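Local atomic coordinates of prolyl-tRNA synthetase (Giardia lamblia ATCC 50803, PDB entry 3IAL), a protein that probably catalyses the ATP-dependent attachment of L-proline to tRNA(Pro) and binds the prolyl-adenylate intermediate. Residues I300-I305 against L364-G369. Numbering follows the deposited sequence.
Sequences IHVVII and LRIEVG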
loop_
_atom_site.group_PDB
_atom_site.type_symbol
_atom_site.label_atom_id
_atom_site.label_comp_id
_atom_site.label_asym_id
_atom_site.label_seq_id
_atom_site.Cartn_x
_atom_site.Cartn_y
_atom_site.Cartn_z
ATOM N N ILE B 300 4.608 15.630 -9.025
ATOM C CA ILE B 300 4.302 17.056 -9.036
ATOM C C ILE B 300 3.527 17.367 -10.311
ATOM O O ILE B 300 4.068 17.248 -11.405
ATOM C CB ILE B 300 5.607 17.888 -9.014
ATOM C CG1 ILE B 300 6.274 17.800 -7.639
ATOM C CG2 ILE B 300 5.342 19.351 -9.376
ATOM C CD1 ILE B 300 7.755 18.149 -7.671
ATOM N N HIS B 301 2.257 17.738 -10.184
ATOM C CA HIS B 301 1.462 18.136 -11.349
ATOM C C HIS B 301 1.999 19.422 -11.974
ATOM O O HIS B 301 1.981 19.587 -13.191
ATOM C CB HIS B 301 0.010 18.405 -10.961
ATOM C CG HIS B 301 -0.778 17.185 -10.608
ATOM N ND1 HIS B 301 -1.419 17.044 -9.396
ATOM C CD2 HIS B 301 -1.060 16.066 -11.314
ATOM C CE1 HIS B 301 -2.050 15.886 -9.365
ATOM N NE2 HIS B 301 -1.848 15.272 -10.516
ATOM N N VAL B 302 2.443 20.343 -11.121
ATOM C CA VAL B 302 2.768 21.708 -11.531
ATOM C C VAL B 302 3.998 22.219 -10.792
ATOM O O VAL B 302 4.067 22.152 -9.571
ATOM C CB VAL B 302 1.610 22.673 -11.219
ATOM C CG1 VAL B 302 1.995 24.110 -11.572
ATOM C CG2 VAL B 302 0.341 22.255 -11.952
ATOM N N VAL B 303 4.971 22.732 -11.533
ATOM C CA VAL B 303 6.101 23.409 -10.902
ATOM C C VAL B 303 5.987 24.904 -11.187
ATOM O O VAL B 303 5.883 25.316 -12.342
ATOM C CB VAL B 303 7.459 22.847 -11.363
ATOM C CG1 VAL B 303 7.611 22.912 -12.896
ATOM C CG2 VAL B 303 8.598 23.579 -10.644
ATOM N N ILE B 304 5.979 25.711 -10.132
ATOM C CA ILE B 304 5.890 27.156 -10.284
ATOM C C ILE B 304 7.286 27.716 -10.106
ATOM O O ILE B 304 7.935 27.453 -9.102
ATOM C CB ILE B 304 4.930 27.789 -9.257
ATOM C CG1 ILE B 304 3.591 27.052 -9.234
ATOM C CG2 ILE B 304 4.687 29.244 -9.588
ATOM C CD1 ILE B 304 2.563 27.673 -8.283
ATOM N N ILE B 305 7.750 28.483 -11.085
ATOM C CA ILE B 305 9.109 29.006 -11.074
ATOM C C ILE B 305 9.111 30.535 -11.020
ATOM O O ILE B 305 8.664 31.191 -11.959
ATOM C CB ILE B 305 9.901 28.528 -12.304
ATOM C CG1 ILE B 305 9.965 26.995 -12.326
ATOM C CG2 ILE B 305 11.324 29.113 -12.290
ATOM C CD1 ILE B 305 10.468 26.409 -13.641
ATOM N N LEU B 364 2.945 20.484 -16.043
ATOM C CA LEU B 364 2.829 21.924 -16.253
ATOM C C LEU B 364 3.869 22.693 -15.450
ATOM O O LEU B 364 4.123 22.381 -14.285
ATOM C CB LEU B 364 1.434 22.403 -15.843
ATOM C CG LEU B 364 0.239 21.957 -16.681
ATOM C CD1 LEU B 364 -1.073 22.278 -15.961
ATOM C CD2 LEU B 364 0.269 22.604 -18.049
ATOM N N ARG B 365 4.473 23.700 -16.069
ATOM C CA ARG B 365 5.164 24.732 -15.299
ATOM C C ARG B 365 4.494 26.077 -15.501
ATOM O O ARG B 365 4.020 26.403 -16.595
ATOM C CB ARG B 365 6.656 24.823 -15.626
ATOM C CG ARG B 365 6.983 25.440 -16.960
ATOM C CD ARG B 365 8.446 25.809 -17.063
ATOM N NE ARG B 365 8.742 26.274 -18.411
ATOM C CZ ARG B 365 8.930 25.474 -19.458
ATOM N NH1 ARG B 365 8.876 24.150 -19.319
ATOM N NH2 ARG B 365 9.183 26.001 -20.650
ATOM N N ILE B 366 4.456 26.845 -14.422
ATOM C CA ILE B 366 3.985 28.200 -14.452
ATOM C C ILE B 366 5.193 29.085 -14.143
ATOM O O ILE B 366 5.915 28.830 -13.182
ATOM C CB ILE B 366 2.880 28.437 -13.400
ATOM C CG1 ILE B 366 1.718 27.457 -13.593
ATOM C CG2 ILE B 366 2.368 29.882 -13.472
ATOM C CD1 ILE B 366 0.639 27.569 -12.527
ATOM N N GLU B 367 5.416 30.106 -14.965
ATOM C CA GLU B 367 6.474 31.074 -14.722
ATOM C C GLU B 367 5.821 32.386 -14.314
ATOM O O GLU B 367 4.902 32.854 -14.974
ATOM C CB GLU B 367 7.332 31.266 -15.968
ATOM C CG GLU B 367 8.054 29.993 -16.409
ATOM C CD GLU B 367 8.844 30.160 -17.698
ATOM O OE1 GLU B 367 9.071 31.306 -18.126
ATOM O OE2 GLU B 367 9.252 29.133 -18.277
ATOM N N VAL B 368 6.293 32.948 -13.208
ATOM C CA VAL B 368 5.795 34.201 -12.674
ATOM C C VAL B 368 6.998 35.096 -12.411
ATOM O O VAL B 368 7.910 34.708 -11.682
ATOM C CB VAL B 368 5.044 33.970 -11.349
ATOM C CG1 VAL B 368 4.443 35.271 -10.844
ATOM C CG2 VAL B 368 3.964 32.886 -11.509
ATOM N N GLY B 369 7.008 36.279 -13.023
ATOM C CA GLY B 369 8.070 37.260 -12.823
ATOM C C GLY B 369 7.522 38.664 -12.621
ATOM O O GLY B 369 6.326 38.904 -12.778
#
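The guanidinium of Arg365, whose CD methylene, next to NE, rests 4.0 Å from CD1 of Ile305 on the neighbouring strand, has the carboxylate of Glu367 at its edge: NE donates in plane to the anti lone pair of OE2 at 2.9 Å, a salt bridge between i and i+2 positions. Both strands belong to the mixed five-stranded sheet of the anticodon-binding domain, where 302-305 and 364-369 run parallel, their axes 18° apart; strand 340-342 flanks 302-307 on the side away from 364-369. Five backbone bonds fix the register. Ile305 N to Ile366 O is short (2.8 Å) and almost straight (170° at the hydrogen), whereas Val368 N reaches Ile305 O at 3.2 Å, tilted from the carbonyl plane. Helix 350-359 covers the face carrying Val303, Ile305, Arg365 and Glu367. There the side chains of Val303 and Arg365 lie side by side, Val303 CG1 3.5 Å from Arg365 CB; with chi1 73°, Arg365 sets CG between its own N and carbonyl carbon, and its chain then extends to NE. Helices 315-334 and 416-438 pack on the other face. There Val302 CG1, anti to the backbone N, meets Ile366 CD1 at 3.8 Å, and farther along CG2 of Ile304 lies 4.2 Å from CG2 of Val368.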